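Local coordinates for 2',5'-phosphodiesterase 12 (Homo sapiens, PDB 4Z0V), which is a magnesium-binding enzyme of the endonuclease/exonuclease/phosphatase family, with an E-set-like N-terminal domain joined to a DNase I-like domain, at residues Ile297-Met302 with Tyr337-Asn342; Ala103-Cys108 with Gln163-Lys168. One frame throughout, in Å; residues are numbered along the deposited sequence. Where two conformers were deposited one is given.

Contact 1 (Ile297-Met302 with Tyr337-Asn342); sequences IRLIQM and YHFVIN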
loop_
_atom_site.group_PDB
_atom_site.type_symbol
_atom_site.label_atom_id
_atom_site.label_comp_id
_atom_site.label_asym_id
_atom_site.label_seq_id
_atom_site.Cartn_x
_atom_site.Cartn_y
_atom_site.Cartn_z
ATOM N N ILE A 297 -19.352 -4.329 13.366
ATOM C CA ILE A 297 -18.294 -5.296 13.013
ATOM C C ILE A 297 -16.944 -4.574 13.033
ATOM O O ILE A 297 -15.992 -5.096 13.599
ATOM C CB ILE A 297 -18.571 -5.973 11.660
ATOM C CG1 ILE A 297 -19.807 -6.910 11.782
ATOM C CG2 ILE A 297 -17.319 -6.768 11.173
ATOM C CD1 ILE A 297 -20.383 -7.388 10.507
ATOM N N ARG A 298 -16.884 -3.366 12.440
ATOM C CA ARG A 298 -15.655 -2.578 12.377
ATOM C C ARG A 298 -15.216 -2.150 13.784
ATOM O O ARG A 298 -14.017 -2.146 14.072
ATOM C CB ARG A 298 -15.846 -1.385 11.433
ATOM C CG ARG A 298 -15.914 -1.872 9.976
ATOM C CD ARG A 298 -15.957 -0.695 9.018
ATOM N NE ARG A 298 -17.290 -0.082 8.960
ATOM C CZ ARG A 298 -18.261 -0.490 8.151
ATOM N NH1 ARG A 298 -19.426 0.154 8.123
ATOM N NH2 ARG A 298 -18.079 -1.540 7.363
ATOM N N LEU A 299 -16.172 -1.847 14.672
ATOM C CA LEU A 299 -15.846 -1.518 16.058
ATOM C C LEU A 299 -15.173 -2.706 16.746
ATOM O O LEU A 299 -14.156 -2.533 17.439
ATOM C CB LEU A 299 -17.121 -1.118 16.819
ATOM C CG LEU A 299 -17.405 0.379 16.791
ATOM C CD1 LEU A 299 -18.900 0.670 17.075
ATOM C CD2 LEU A 299 -16.507 1.111 17.829
ATOM N N ILE A 300 -15.736 -3.905 16.560
ATOM C CA ILE A 300 -15.181 -5.091 17.228
ATOM C C ILE A 300 -13.828 -5.420 16.600
ATOM O O ILE A 300 -12.877 -5.706 17.335
ATOM C CB ILE A 300 -16.165 -6.284 17.249
ATOM C CG1 ILE A 300 -17.353 -5.961 18.216
ATOM C CG2 ILE A 300 -15.463 -7.588 17.702
ATOM C CD1 ILE A 300 -18.561 -6.628 17.860
ATOM N N GLN A 301 -13.714 -5.304 15.267
ATOM C CA GLN A 301 -12.412 -5.564 14.616
ATOM C C GLN A 301 -11.334 -4.583 15.123
ATOM O O GLN A 301 -10.208 -5.006 15.447
ATOM C CB GLN A 301 -12.531 -5.493 13.090
ATOM C CG GLN A 301 -13.347 -6.616 12.512
ATOM C CD GLN A 301 -13.381 -6.651 11.004
ATOM O OE1 GLN A 301 -13.350 -5.610 10.325
ATOM N NE2 GLN A 301 -13.620 -7.846 10.452
ATOM N N MET A 302 -11.697 -3.297 15.251
ATOM C CA MET A 302 -10.785 -2.269 15.761
ATOM C C MET A 302 -10.391 -2.566 17.223
ATOM O O MET A 302 -9.220 -2.410 17.575
ATOM C CB MET A 302 -11.411 -0.862 15.613
ATOM C CG MET A 302 -10.539 0.292 16.155
ATOM S SD MET A 302 -8.852 0.361 15.473
ATOM C CE MET A 302 -9.154 0.330 13.835
ATOM N N TYR A 337 -14.510 5.471 14.287
ATOM C CA TYR A 337 -13.599 6.612 14.294
ATOM C C TYR A 337 -13.561 7.290 15.685
ATOM O O TYR A 337 -12.486 7.667 16.154
ATOM C CB TYR A 337 -13.981 7.616 13.214
ATOM C CG TYR A 337 -12.956 8.716 13.068
ATOM C CD1 TYR A 337 -11.790 8.520 12.324
ATOM C CD2 TYR A 337 -13.147 9.957 13.668
ATOM C CE1 TYR A 337 -10.842 9.537 12.187
ATOM C CE2 TYR A 337 -12.220 10.986 13.516
ATOM C CZ TYR A 337 -11.065 10.768 12.785
ATOM O OH TYR A 337 -10.146 11.778 12.659
ATOM N N HIS A 338 -14.732 7.510 16.299
ATOM C CA HIS A 338 -14.813 8.124 17.640
ATOM C C HIS A 338 -13.980 7.295 18.670
ATOM O O HIS A 338 -13.208 7.848 19.472
ATOM C CB HIS A 338 -16.293 8.184 18.058
ATOM C CG HIS A 338 -16.506 8.695 19.448
ATOM N ND1 HIS A 338 -16.768 10.032 19.693
ATOM C CD2 HIS A 338 -16.450 8.033 20.628
ATOM C CE1 HIS A 338 -16.885 10.135 21.011
ATOM N NE2 HIS A 338 -16.687 8.959 21.616
ATOM N N PHE A 339 -14.135 5.989 18.630
ATOM C CA PHE A 339 -13.435 5.056 19.510
ATOM C C PHE A 339 -11.906 5.227 19.357
ATOM O O PHE A 339 -11.207 5.389 20.348
ATOM C CB PHE A 339 -13.878 3.612 19.212
ATOM C CG PHE A 339 -13.101 2.532 19.949
ATOM C CD1 PHE A 339 -13.024 2.529 21.339
ATOM C CD2 PHE A 339 -12.439 1.527 19.248
ATOM C CE1 PHE A 339 -12.319 1.524 22.015
ATOM C CE2 PHE A 339 -11.730 0.529 19.922
ATOM C CZ PHE A 339 -11.666 0.537 21.303
ATOM N N VAL A 340 -11.406 5.317 18.106
ATOM C CA VAL A 340 -9.964 5.448 17.865
ATOM C C VAL A 340 -9.434 6.745 18.478
ATOM O O VAL A 340 -8.459 6.715 19.230
ATOM C CB VAL A 340 -9.611 5.359 16.349
ATOM C CG1 VAL A 340 -8.121 5.643 16.110
ATOM C CG2 VAL A 340 -9.995 4.002 15.768
ATOM N N ILE A 341 -10.078 7.868 18.152
ATOM C CA ILE A 341 -9.639 9.219 18.520
ATOM C C ILE A 341 -9.864 9.559 20.012
ATOM O O ILE A 341 -9.060 10.292 20.587
ATOM C CB ILE A 341 -10.393 10.228 17.582
ATOM C CG1 ILE A 341 -9.975 10.004 16.094
ATOM C CG2 ILE A 341 -10.177 11.697 17.975
ATOM C CD1 ILE A 341 -8.512 10.007 15.798
ATOM N N ASN A 342 -10.950 9.078 20.599
ATOM C CA ASN A 342 -11.321 9.459 21.978
ATOM C C ASN A 342 -10.935 8.443 23.019
ATOM O O ASN A 342 -10.886 8.783 24.203
ATOM C CB ASN A 342 -12.821 9.731 22.050
ATOM C CG ASN A 342 -13.241 10.823 21.099
ATOM O OD1 ASN A 342 -14.094 10.611 20.245
ATOM N ND2 ASN A 342 -12.564 11.979 21.139
#
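Phe339, whose side chain packs on Leu299 and Met302, gives its carbonyl oxygen to a hydrogen bond from His367 NE2. The same nitrogen makes a weak bond to Val340 O, and the two rings, Phe339 and His367, meet edge-to-face. Across the two segments the contact itself is apolar.

Met302 reaches two residues of the partner helix. Its bond to CB points toward helix 335-342, and chi1 of 179° sets CG anti to the backbone N. There CG lies at the edge of the Phe339 ring, near the ring plane and 3.8 Å from Phe339 CD2. Met302 CG also meets Val340 CG2 at 3.8 Å, so one methylene group touches two successive residues. The side chain then bends at chi2 and chi3. Met302 SD stays beside Val340, also 3.8 Å from Val340 CG2, and the two side chains run at about a right angle.

Leu299, one helical turn before Met302, adds a second point of contact. Its CD2 reaches the base of the aromatic side chain, 3.9 Å from Phe339 CB. All four touching residues are buried.

The two helix segments run in roughly the same direction, with axes 30° apart and 10.3 Å at closest approach. Ile345 of the short strand 344-345 touches both Leu299 and Phe339. Helix 295-316 forms the crossover between the parallel strands 280-287 and 322-327. Helix 335-342 packs beside it, and its Val340 also meets strands 371-373 and 387-397.

Contact 2 (Ala103-Cys108 with Gln163-Lys168); sequences AGPGTC and QNLIQK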
loop_
_atom_site.group_PDB
_atom_site.type_symbol
_atom_site.label_atom_id
_atom_site.label_comp_id
_atom_site.label_asym_id
_atom_site.label_seq_id
_atom_site.Cartn_x
_atom_site.Cartn_y
_atom_site.Cartn_z
ATOM N N ALA A 103 2.952 6.203 -25.740
ATOM C CA ALA A 103 2.608 7.433 -25.047
ATOM C C ALA A 103 1.796 7.024 -23.810
ATOM O O ALA A 103 0.962 6.110 -23.887
ATOM C CB ALA A 103 1.773 8.341 -25.966
ATOM N N GLY A 104 2.067 7.668 -22.692
ATOM C CA GLY A 104 1.323 7.411 -21.469
ATOM C C GLY A 104 0.236 8.454 -21.321
ATOM O O GLY A 104 0.093 9.291 -22.209
ATOM N N PRO A 105 -0.519 8.477 -20.200
ATOM C CA PRO A 105 -1.522 9.542 -20.024
ATOM C C PRO A 105 -0.854 10.915 -19.998
ATOM O O PRO A 105 0.307 11.034 -19.581
ATOM C CB PRO A 105 -2.170 9.206 -18.674
ATOM C CG PRO A 105 -1.166 8.373 -17.950
ATOM C CD PRO A 105 -0.466 7.580 -19.027
ATOM N N GLY A 106 -1.582 11.943 -20.427
ATOM C CA GLY A 106 -1.052 13.306 -20.436
ATOM C C GLY A 106 -0.700 13.838 -19.056
ATOM O O GLY A 106 0.342 14.474 -18.867
ATOM N N THR A 107 -1.575 13.552 -18.084
ATOM C CA THR A 107 -1.435 13.965 -16.680
ATOM C C THR A 107 -1.878 12.856 -15.757
ATOM O O THR A 107 -2.717 12.048 -16.144
ATOM C CB THR A 107 -2.300 15.211 -16.355
ATOM O OG1 THR A 107 -3.688 14.861 -16.394
ATOM C CG2 THR A 107 -2.006 16.412 -17.231
ATOM N N CYS A 108 -1.349 12.828 -14.529
ATOM C CA CYS A 108 -1.806 11.889 -13.491
ATOM C C CYS A 108 -2.053 12.721 -12.287
ATOM O O CYS A 108 -1.321 13.680 -12.090
ATOM C CB CYS A 108 -0.806 10.778 -13.202
ATOM S SG CYS A 108 -0.639 9.579 -14.542
ATOM N N GLN A 163 -0.871 -0.766 -13.035
ATOM C CA GLN A 163 0.412 -1.031 -12.363
ATOM C C GLN A 163 1.460 -0.067 -12.798
ATOM O O GLN A 163 2.257 0.360 -11.959
ATOM C CB GLN A 163 0.913 -2.467 -12.556
ATOM C CG GLN A 163 0.112 -3.474 -11.753
ATOM C CD GLN A 163 -0.155 -3.068 -10.324
ATOM O OE1 GLN A 163 -1.310 -2.998 -9.887
ATOM N NE2 GLN A 163 0.892 -2.810 -9.555
ATOM N N ASN A 164 1.472 0.319 -14.083
ATOM C CA ASN A 164 2.466 1.315 -14.494
ATOM C C ASN A 164 2.298 2.627 -13.705
ATOM O O ASN A 164 3.273 3.188 -13.188
ATOM C CB ASN A 164 2.365 1.573 -15.979
ATOM C CG ASN A 164 3.611 1.192 -16.717
ATOM O OD1 ASN A 164 4.329 2.046 -17.230
ATOM N ND2 ASN A 164 3.911 -0.090 -16.763
ATOM N N LEU A 165 1.043 3.073 -13.570
ATOM C CA LEU A 165 0.754 4.296 -12.831
ATOM C C LEU A 165 1.078 4.147 -11.364
ATOM O O LEU A 165 1.658 5.060 -10.790
ATOM C CB LEU A 165 -0.725 4.684 -13.005
ATOM C CG LEU A 165 -1.055 5.584 -14.193
ATOM C CD1 LEU A 165 -0.697 4.916 -15.517
ATOM C CD2 LEU A 165 -2.541 5.918 -14.191
ATOM N N ILE A 166 0.746 2.995 -10.765
ATOM C CA ILE A 166 0.981 2.735 -9.325
ATOM C C ILE A 166 2.487 2.688 -9.065
ATOM O O ILE A 166 2.956 3.225 -8.074
ATOM C CB ILE A 166 0.262 1.432 -8.871
ATOM C CG1 ILE A 166 -1.279 1.663 -8.766
ATOM C CG2 ILE A 166 0.814 0.915 -7.515
ATOM C CD1 ILE A 166 -2.140 0.343 -8.876
ATOM N N GLN A 167 3.249 2.103 -9.980
ATOM C CA GLN A 167 4.696 2.073 -9.833
ATOM C C GLN A 167 5.261 3.483 -9.877
ATOM O O GLN A 167 6.050 3.850 -9.006
ATOM C CB GLN A 167 5.334 1.209 -10.937
ATOM C CG GLN A 167 5.155 -0.301 -10.693
ATOM C CD GLN A 167 5.825 -1.083 -11.823
ATOM O OE1 GLN A 167 5.936 -0.615 -12.948
ATOM N NE2 GLN A 167 6.305 -2.284 -11.553
ATOM N N LYS A 168 4.811 4.296 -10.843
ATOM C CA LYS A 168 5.286 5.675 -10.945
ATOM C C LYS A 168 4.872 6.472 -9.689
ATOM O O LYS A 168 5.672 7.194 -9.112
ATOM C CB LYS A 168 4.748 6.345 -12.216
ATOM C CG LYS A 168 5.338 7.767 -12.371
ATOM C CD LYS A 168 4.960 8.465 -13.654
ATOM C CE LYS A 168 5.630 9.834 -13.732
ATOM N NZ LYS A 168 5.310 10.464 -15.052
#
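Leu165 meets Cys108 and Pro105 with different parts of its side chain. Its CG lies 4.0 Å from Cys108 SG, and its CD2 is at 4.1 Å from the same sulfur. The other methyl, Leu165 CD1, turns to the proline ring, 4.3 Å from Pro105 CG. The torsions of Leu165 (chi1 -89°, chi2 61°) turn CD2 to the sulfur and CD1 to the proline.

Cys108 brings its sulfur in from the loop side. SG is anti to the carbonyl carbon and beside the backbone N (chi1 -70°), and the CB itself already points at the helix. The Cys108 N-H is held elsewhere, by Asp111 OD2. The Pro105 ring meets Leu165 CD1 more loosely than Cys108 meets CG. The contact is small, 108 Å² in all, and apolar throughout.

Lys168, one turn further along, stays fully extended. Its NZ bonds to Gly22 O, and the lysine makes a cation-pi contact with Phe23, which also touches Leu165.

Residues 103-108 form part of the loop from strand 93-96, at the edge of the four-stranded antiparallel sheet, to helix 110-113. Helix 159-172 lies between this loop and helix 185-198, which Ile166 and Gln167 touch.

How the contacts relate
Contact 2 comes first along the chain and closes before contact 1 opens. The two lie on opposite sides of the chain's centre. Their centres are 36 Å apart and their nearest atoms about 23 Å, so they do not touch. They share no helix or sheet. Helix 159-172 of contact 2 leads into strand 177-184 of the six-stranded sheet. The helices of contact 1 belong with the seven-stranded sheet. This fits the layered alpha/beta sandwich of DNase I-like proteins, with helices outside two packed sheets. Contact 1 is internal to one flank; contact 2 joins the other flank to the loop from the N-terminal sheet.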